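Local coordinates for purine nucleoside phosphorylase YlmD (PDB 6T1B), which catalyses the zinc-dependent phosphorolysis of adenosine, inosine and S-methyl-5'-thioadenosine, and also deaminates adenosine, at residues A[3-7]-A[238-242]; A[118-122]-A[139-143]; A[125-131]-A[174-180]. One frame throughout, in Å; residues are numbered along the deposited sequence.

Contact 1 of 3, residues A[3-7]-A[238-242]; sequences PDIFQ and YVSER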
# COMPACT_ATOMS: atom_id res chain seq x y z
N PRO A 3 -7.44 -19.42 -1.84
CA PRO A 3 -7.85 -18.43 -0.84
C PRO A 3 -7.00 -17.17 -0.95
O PRO A 3 -5.80 -17.27 -1.25
CB PRO A 3 -7.57 -19.14 0.48
CG PRO A 3 -6.37 -19.98 0.18
CD PRO A 3 -6.50 -20.41 -1.27
N ASP A 4 -7.59 -16.01 -0.70
CA ASP A 4 -6.86 -14.77 -0.92
C ASP A 4 -5.67 -14.68 0.03
O ASP A 4 -5.70 -15.20 1.15
CB ASP A 4 -7.76 -13.56 -0.74
CG ASP A 4 -7.24 -12.33 -1.47
OD1 ASP A 4 -6.60 -11.48 -0.82
OD2 ASP A 4 -7.46 -12.25 -2.70
N ILE A 5 -4.60 -14.03 -0.44
CA ILE A 5 -3.43 -13.87 0.40
C ILE A 5 -3.70 -12.95 1.59
O ILE A 5 -2.95 -12.99 2.57
CB ILE A 5 -2.20 -13.40 -0.39
CG1 ILE A 5 -2.52 -12.15 -1.18
CG2 ILE A 5 -1.74 -14.48 -1.34
CD1 ILE A 5 -1.33 -11.25 -1.33
N PHE A 6 -4.74 -12.10 1.53
CA PHE A 6 -5.14 -11.25 2.64
C PHE A 6 -6.39 -11.84 3.28
O PHE A 6 -7.45 -11.90 2.65
CB PHE A 6 -5.37 -9.81 2.18
CG PHE A 6 -4.10 -9.06 1.96
CD1 PHE A 6 -3.39 -9.22 0.79
CD2 PHE A 6 -3.59 -8.24 2.96
CE1 PHE A 6 -2.19 -8.56 0.61
CE2 PHE A 6 -2.41 -7.58 2.78
CZ PHE A 6 -1.71 -7.73 1.60
N GLN A 7 -6.24 -12.30 4.52
CA GLN A 7 -7.24 -13.10 5.20
C GLN A 7 -7.78 -12.37 6.42
O GLN A 7 -7.02 -11.75 7.18
CB GLN A 7 -6.65 -14.43 5.65
CG GLN A 7 -5.94 -15.20 4.56
CD GLN A 7 -5.24 -16.44 5.09
OE1 GLN A 7 -4.08 -16.69 4.77
NE2 GLN A 7 -5.95 -17.23 5.89
N TYR A 238 2.95 -12.11 -4.90
CA TYR A 238 1.62 -12.57 -4.54
C TYR A 238 0.66 -11.42 -4.76
O TYR A 238 0.96 -10.29 -4.36
CB TYR A 238 1.61 -12.93 -3.06
CG TYR A 238 2.54 -14.07 -2.69
CD1 TYR A 238 3.91 -13.86 -2.56
CD2 TYR A 238 2.06 -15.35 -2.46
CE1 TYR A 238 4.78 -14.90 -2.23
CE2 TYR A 238 2.91 -16.39 -2.11
CZ TYR A 238 4.27 -16.15 -1.99
OH TYR A 238 5.12 -17.19 -1.65
N VAL A 239 -0.48 -11.68 -5.40
CA VAL A 239 -1.41 -10.62 -5.77
C VAL A 239 -2.77 -10.93 -5.17
O VAL A 239 -3.37 -11.97 -5.47
CB VAL A 239 -1.51 -10.47 -7.30
CG1 VAL A 239 -2.42 -9.33 -7.67
CG2 VAL A 239 -0.14 -10.26 -7.91
N SER A 240 -3.29 -10.02 -4.35
CA SER A 240 -4.66 -10.14 -3.87
C SER A 240 -5.64 -9.93 -5.01
O SER A 240 -5.46 -9.04 -5.85
CB SER A 240 -4.92 -9.06 -2.81
OG SER A 240 -6.25 -9.12 -2.32
N GLU A 241 -6.72 -10.71 -5.02
CA GLU A 241 -7.80 -10.53 -5.98
C GLU A 241 -8.88 -9.57 -5.48
O GLU A 241 -9.86 -9.32 -6.20
CB GLU A 241 -8.45 -11.87 -6.34
CG GLU A 241 -7.50 -13.02 -6.64
CD GLU A 241 -7.00 -13.02 -8.06
OE1 GLU A 241 -6.50 -14.08 -8.51
OE2 GLU A 241 -7.09 -11.97 -8.73
N ARG A 242 -8.75 -9.05 -4.26
CA ARG A 242 -9.81 -8.23 -3.69
C ARG A 242 -9.82 -6.86 -4.34
O ARG A 242 -8.78 -6.19 -4.46
CB ARG A 242 -9.59 -8.08 -2.19
CG ARG A 242 -9.68 -9.37 -1.41
CD ARG A 242 -9.35 -9.09 0.03
NE ARG A 242 -9.40 -10.27 0.88
CZ ARG A 242 -10.49 -10.72 1.50
NH1 ARG A 242 -11.65 -10.11 1.34
NH2 ARG A 242 -10.41 -11.80 2.26
O HOH W 1 -4.97 -13.75 -3.57

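Contact 2 of 3, residues A[118-122]-A[139-143]; sequences LLALC and VGLAH. With NOS (inosine), chain B.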
# COMPACT_ATOMS: atom_id res chain seq x y z
N LEU A 118 6.83 0.40 12.54
CA LEU A 118 5.68 0.01 11.73
C LEU A 118 5.49 1.01 10.62
O LEU A 118 5.08 2.14 10.86
CB LEU A 118 4.41 -0.12 12.58
CG LEU A 118 3.28 -0.84 11.84
CD1 LEU A 118 3.52 -2.34 11.74
CD2 LEU A 118 1.91 -0.55 12.47
N LEU A 119 5.77 0.61 9.37
CA LEU A 119 5.50 1.46 8.23
C LEU A 119 3.99 1.47 8.03
O LEU A 119 3.36 0.40 8.05
CB LEU A 119 6.18 0.91 6.99
CG LEU A 119 7.69 0.63 7.18
CD1 LEU A 119 8.24 0.08 5.88
CD2 LEU A 119 8.45 1.81 7.64
N ALA A 120 3.41 2.64 7.80
CA ALA A 120 1.96 2.77 7.81
C ALA A 120 1.55 3.78 6.75
O ALA A 120 1.85 4.97 6.87
CB ALA A 120 1.50 3.19 9.21
N LEU A 121 0.83 3.30 5.72
CA LEU A 121 0.38 4.12 4.60
C LEU A 121 -1.13 3.94 4.39
O LEU A 121 -1.68 2.87 4.68
CB LEU A 121 1.14 3.78 3.31
CG LEU A 121 2.53 4.40 3.15
CD1 LEU A 121 3.66 3.87 4.01
CD2 LEU A 121 2.95 4.32 1.67
N CYS A 122 -1.78 5.00 3.90
CA CYS A 122 -3.22 5.03 3.75
C CYS A 122 -3.66 4.74 2.33
O CYS A 122 -3.00 5.18 1.38
CB CYS A 122 -3.72 6.42 4.13
SG CYS A 122 -3.72 6.75 5.90
N VAL A 139 11.82 -4.59 5.29
CA VAL A 139 10.42 -4.51 4.90
C VAL A 139 10.23 -3.17 4.21
O VAL A 139 10.90 -2.18 4.55
CB VAL A 139 9.44 -4.68 6.09
CG1 VAL A 139 9.54 -6.07 6.70
CG2 VAL A 139 9.64 -3.57 7.15
N GLY A 140 9.26 -3.12 3.30
CA GLY A 140 8.95 -1.89 2.61
C GLY A 140 7.48 -1.83 2.28
O GLY A 140 6.79 -2.87 2.22
N LEU A 141 7.01 -0.61 2.02
CA LEU A 141 5.62 -0.42 1.67
C LEU A 141 5.52 0.79 0.77
O LEU A 141 6.05 1.87 1.09
CB LEU A 141 4.78 -0.22 2.95
CG LEU A 141 3.28 -0.03 2.80
CD1 LEU A 141 2.61 -1.14 2.03
CD2 LEU A 141 2.68 0.11 4.21
N ALA A 142 4.82 0.64 -0.35
CA ALA A 142 4.65 1.71 -1.32
C ALA A 142 3.19 1.88 -1.71
O ALA A 142 2.42 0.91 -1.72
CB ALA A 142 5.49 1.45 -2.58
N HIS A 143 2.85 3.12 -2.04
CA HIS A 143 1.52 3.57 -2.44
C HIS A 143 1.60 3.89 -3.93
O HIS A 143 2.31 4.82 -4.33
CB HIS A 143 1.19 4.81 -1.60
CG HIS A 143 0.11 5.68 -2.15
ND1 HIS A 143 0.36 6.92 -2.67
CD2 HIS A 143 -1.24 5.53 -2.16
CE1 HIS A 143 -0.77 7.49 -3.03
NE2 HIS A 143 -1.77 6.68 -2.72
N9 NOS B . -4.66 11.02 2.68
C4 NOS B . -3.62 10.58 3.40
N3 NOS B . -2.27 10.08 3.05
C2 NOS B . -1.36 9.72 4.10
N1 NOS B . -1.73 9.81 5.48
C6 NOS B . -3.01 10.28 5.87
O6 NOS B . -3.26 10.32 7.05
C5 NOS B . -3.97 10.66 4.73
N7 NOS B . -5.19 11.09 4.78
C8 NOS B . -5.63 11.32 3.55
C5' NOS B . -3.52 8.01 -0.17
O5' NOS B . -4.19 6.96 -0.86
C4' NOS B . -4.21 9.33 -0.39
O4' NOS B . -4.91 9.68 0.82
C1' NOS B . -4.61 11.01 1.20
C2' NOS B . -3.27 11.34 0.56
O2' NOS B . -3.18 12.74 0.31
C3' NOS B . -3.30 10.51 -0.73
O3' NOS B . -3.91 11.28 -1.78

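Contact 3 of 3, residues A[125-131]-A[174-180]; sequences DCVPIYF and VAIGPAI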
# COMPACT_ATOMS: atom_id res chain seq x y z
N ASP A 125 -8.21 2.64 -2.78
CA ASP A 125 -8.31 2.25 -4.18
C ASP A 125 -6.89 2.04 -4.75
O ASP A 125 -6.68 1.15 -5.56
CB ASP A 125 -9.00 3.26 -5.10
CG ASP A 125 -10.52 3.19 -5.06
OD1 ASP A 125 -11.09 4.15 -5.60
OD2 ASP A 125 -11.14 2.22 -4.56
N CYS A 126 -5.92 2.86 -4.35
CA CYS A 126 -4.58 2.78 -4.92
C CYS A 126 -3.92 1.49 -4.46
O CYS A 126 -4.32 0.88 -3.47
CB CYS A 126 -3.77 4.00 -4.53
SG CYS A 126 -4.40 5.54 -5.27
N VAL A 127 -2.89 1.08 -5.18
CA VAL A 127 -2.28 -0.21 -4.92
C VAL A 127 -1.30 -0.17 -3.75
O VAL A 127 -0.32 0.58 -3.79
CB VAL A 127 -1.55 -0.75 -6.17
CG1 VAL A 127 -0.98 -2.13 -5.88
CG2 VAL A 127 -2.49 -0.77 -7.35
N PRO A 128 -1.54 -0.96 -2.69
CA PRO A 128 -0.53 -1.10 -1.63
C PRO A 128 0.45 -2.20 -2.01
O PRO A 128 0.04 -3.34 -2.27
CB PRO A 128 -1.35 -1.46 -0.39
CG PRO A 128 -2.57 -2.16 -0.91
CD PRO A 128 -2.75 -1.75 -2.38
N ILE A 129 1.73 -1.88 -2.06
CA ILE A 129 2.75 -2.84 -2.47
C ILE A 129 3.64 -3.09 -1.26
O ILE A 129 4.32 -2.17 -0.78
CB ILE A 129 3.57 -2.35 -3.68
CG1 ILE A 129 2.69 -1.87 -4.83
CG2 ILE A 129 4.44 -3.52 -4.15
CD1 ILE A 129 3.48 -1.30 -5.97
N TYR A 130 3.60 -4.31 -0.74
CA TYR A 130 4.37 -4.72 0.43
C TYR A 130 5.60 -5.48 -0.04
O TYR A 130 5.50 -6.37 -0.88
CB TYR A 130 3.55 -5.67 1.31
CG TYR A 130 2.19 -5.17 1.81
CD1 TYR A 130 1.10 -5.06 0.95
CD2 TYR A 130 1.99 -4.89 3.16
CE1 TYR A 130 -0.14 -4.64 1.41
CE2 TYR A 130 0.76 -4.48 3.62
CZ TYR A 130 -0.30 -4.35 2.74
OH TYR A 130 -1.56 -3.97 3.20
N PHE A 131 6.76 -5.17 0.56
CA PHE A 131 8.02 -5.78 0.20
C PHE A 131 8.67 -6.40 1.44
O PHE A 131 8.61 -5.81 2.53
CB PHE A 131 9.00 -4.72 -0.32
CG PHE A 131 8.57 -3.99 -1.56
CD1 PHE A 131 7.66 -2.96 -1.52
CD2 PHE A 131 9.14 -4.30 -2.77
CE1 PHE A 131 7.34 -2.28 -2.68
CE2 PHE A 131 8.80 -3.63 -3.92
CZ PHE A 131 7.91 -2.62 -3.87
N VAL A 174 7.09 -9.94 -2.67
CA VAL A 174 6.16 -8.83 -2.77
C VAL A 174 4.74 -9.34 -2.60
O VAL A 174 4.39 -10.40 -3.14
CB VAL A 174 6.28 -8.10 -4.12
CG1 VAL A 174 5.15 -7.12 -4.27
CG2 VAL A 174 7.66 -7.44 -4.25
N ALA A 175 3.91 -8.60 -1.87
CA ALA A 175 2.48 -8.82 -1.88
C ALA A 175 1.83 -7.55 -2.41
O ALA A 175 2.14 -6.45 -1.93
CB ALA A 175 1.94 -9.15 -0.50
N ILE A 176 0.98 -7.69 -3.41
CA ILE A 176 0.19 -6.58 -3.95
C ILE A 176 -1.19 -6.73 -3.33
O ILE A 176 -1.83 -7.77 -3.50
CB ILE A 176 0.16 -6.62 -5.47
CG1 ILE A 176 1.55 -6.28 -6.02
CG2 ILE A 176 -0.89 -5.69 -6.04
CD1 ILE A 176 1.73 -6.61 -7.47
N GLY A 177 -1.61 -5.74 -2.55
CA GLY A 177 -2.79 -5.86 -1.74
C GLY A 177 -4.06 -5.41 -2.42
O GLY A 177 -4.06 -5.06 -3.61
N PRO A 178 -5.16 -5.43 -1.68
CA PRO A 178 -6.46 -4.99 -2.21
C PRO A 178 -6.40 -3.58 -2.77
O PRO A 178 -5.83 -2.67 -2.16
CB PRO A 178 -7.38 -5.07 -0.99
CG PRO A 178 -6.77 -6.14 -0.14
CD PRO A 178 -5.28 -5.93 -0.30
N ALA A 179 -7.05 -3.39 -3.92
CA ALA A 179 -7.00 -2.14 -4.66
C ALA A 179 -8.14 -2.18 -5.66
O ALA A 179 -8.83 -3.19 -5.80
CB ALA A 179 -5.65 -1.97 -5.36
N ILE A 180 -8.36 -1.06 -6.34
CA ILE A 180 -9.44 -1.02 -7.30
C ILE A 180 -9.06 -1.89 -8.50
O ILE A 180 -7.93 -1.85 -8.98
CB ILE A 180 -9.77 0.42 -7.70
CG1 ILE A 180 -11.09 0.48 -8.44
CG2 ILE A 180 -8.63 1.03 -8.47
CD1 ILE A 180 -11.56 1.89 -8.70
O HOH W 2 -6.46 0.35 -1.98

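Contact 1 of 3, residues A[3-7]-A[238-242]
Arg242 reaches back over Asp4 to hold the backbone carbonyl of Phe6, and its course can be followed atom by atom. CB points toward the 3-7 segment and leads CG to the Asp4 carboxylate. CG and CD pass over that group, Arg242 CD lying 3.7 Å from Asp4 OD1. The chain is extended from CG to NE, which carries the guanidinium beyond the carboxylate. Arg242 NE forms a long salt bridge of 3.5 Å to Asp4 OD1, with the carboxylate and guanidinium planes 75° apart, a steep meeting and not a flat two-pronged one. Side-on, Arg242 NE (3.1 Å) and Arg242 NH2 (3.0 Å) both donate to Phe6 O through bent bonds. NH1 turns to Glu247.

Asp4 is itself tied down at both oxygens. Its OD1 takes a bond from Ser240 OG (2.8 Å) on the syn lone pair and closes an Asx turn by accepting from Phe6 N on the anti side, tilted 28° from the carboxylate plane. OD2 uses its syn lone pair for Glu241 N, 2.9 Å away. Ser240 OG in turn accepts from Arg242 N, an ST turn, so two small side-chain turns interlock through one hydroxyl. A water joins Ile5 N to Val239 O.

Below this polar layer, Ile5 CD1 rests against Tyr238 CB at 3.8 Å, and Phe6 CD1 meets Ser240 CB. The contact thus fastens the N-terminal arm, leading into strand 6-8, across the end of edge strand 237-239. Phe6 packs on strand 13-16 and Tyr130, Ile5 touches Ala175 of strand 173-176, and Val239 turns to helix 219-229.

Contact 2 of 3, residues A[118-122]-A[139-143]
The imidazole of His143 lies beside Cys122 O and inosine O5', both of which approach it obliquely, the nearest ring atom to inosine O5' being His143 NE2 at 3.1 Å. Edge-to-face against it is the ring of His81, and Phe123 meets it with planes at about 60°. With chi1 at 161°, CG lies opposite the backbone N, which swings the ring along the strand direction to the zinc. Cys122 SG sits over one face of the hypoxanthine, 3.6 Å from inosine C6.

Behind the site the contact is carried by apolar side chains. The two strands run nearly parallel, 11° apart, with axes 7.6 Å from each other and no hydrogen bond between them: they belong to different sheets, packed face against face. Leu121 CD2 touches His143 CB at 3.7 Å, and Leu121 CD1 meets Leu141 CD2 at 3.9 Å as the two leucines overlap flank to flank, pointing opposite ways. Leu119 CD1 packs on Val139 O and Gly140 CA.

At the polar end, His143 NE2 binds the catalytic zinc with His81 and Cys126, while ND1 is hydrogen-bonded to Asp108, a second-shell carboxylate that fixes the ring's rotation. Were an alanine here, the ring would be gone; the zinc would probably be held less firmly by His81 and Cys126, and Asp108 would lose this partner. Inosine O5' donates to Cys122 O over 3.1 Å, so one sheet supplies a zinc ligand and the other a carbonyl for the nucleoside, an arrangement consistent with the packed sheets placing metal and substrate side by side.

Contact 3 of 3, residues A[125-131]-A[174-180]
Strands 127-131 and 174-176 run antiparallel, their axes 4.7 Å apart at an angle of 164°. Tyr130 and Ala175 form the hydrogen-bonded pair, Tyr130 N reaching Ala175 O at 2.9 Å and Ala175 N returning to Tyr130 O. Gly177 N adds a nearly straight bond (172°) to Pro128 O. Beyond the strands, a water bridges Asp125 N, Cys126 O and Pro178 O, and Ile180 N donates to a lone pair of Asp125 O at 2.9 Å.

On one face, Val127 CG1 meets Ile176 CG2 at 3.6 Å. With CG1 anti to the backbone N (chi1 171°), Val174 turns CG1 to Ile129 CG2 and leaves CG2 beside Phe131 CD2. On the other, the Tyr130 ring takes Ala175 O in plane at its edge, 3.4 Å from Tyr130 CD1. Ile180 crosses Asp125, Ile180 CD1 lying 3.9 Å from Asp125 OD1, while that carboxylate is held by the hydroxyls of Ser253 and Thr244 and the backbone N of Arg255. Cys126 turns away to the catalytic zinc.

Strand 138-144 flanks the pair beyond 127-133, and strand 237-239 beyond 173-176. Helix 219-229 packs on the Val127, Ile129, Val174 and Ile176 face; strands 25-29 and 264-269 of the other mixed sheet meet Tyr130, whose OH bonds to Gly27 O.

In the fold
From the N terminus, contact 1 closes the longest loop, joining residues 3-7 to 238-242 with both other contacts lying within its span. Contact 2 opens next at 118-122; before it closes at 139-143, contact 3 has begun at 125-131, to end at 174-180, so these two cross. Strands 118-123, 127-133 and 138-144 follow one another, the first in one mixed sheet and the others in the second. Contact 3 bonds neighbours within that second sheet, whereas contact 2 packs the two sheets together and contact 1 brings the start of the first sheet onto the second's edge. Contacts 2 and 3 meet at the catalytic zinc through His143 and Cys126.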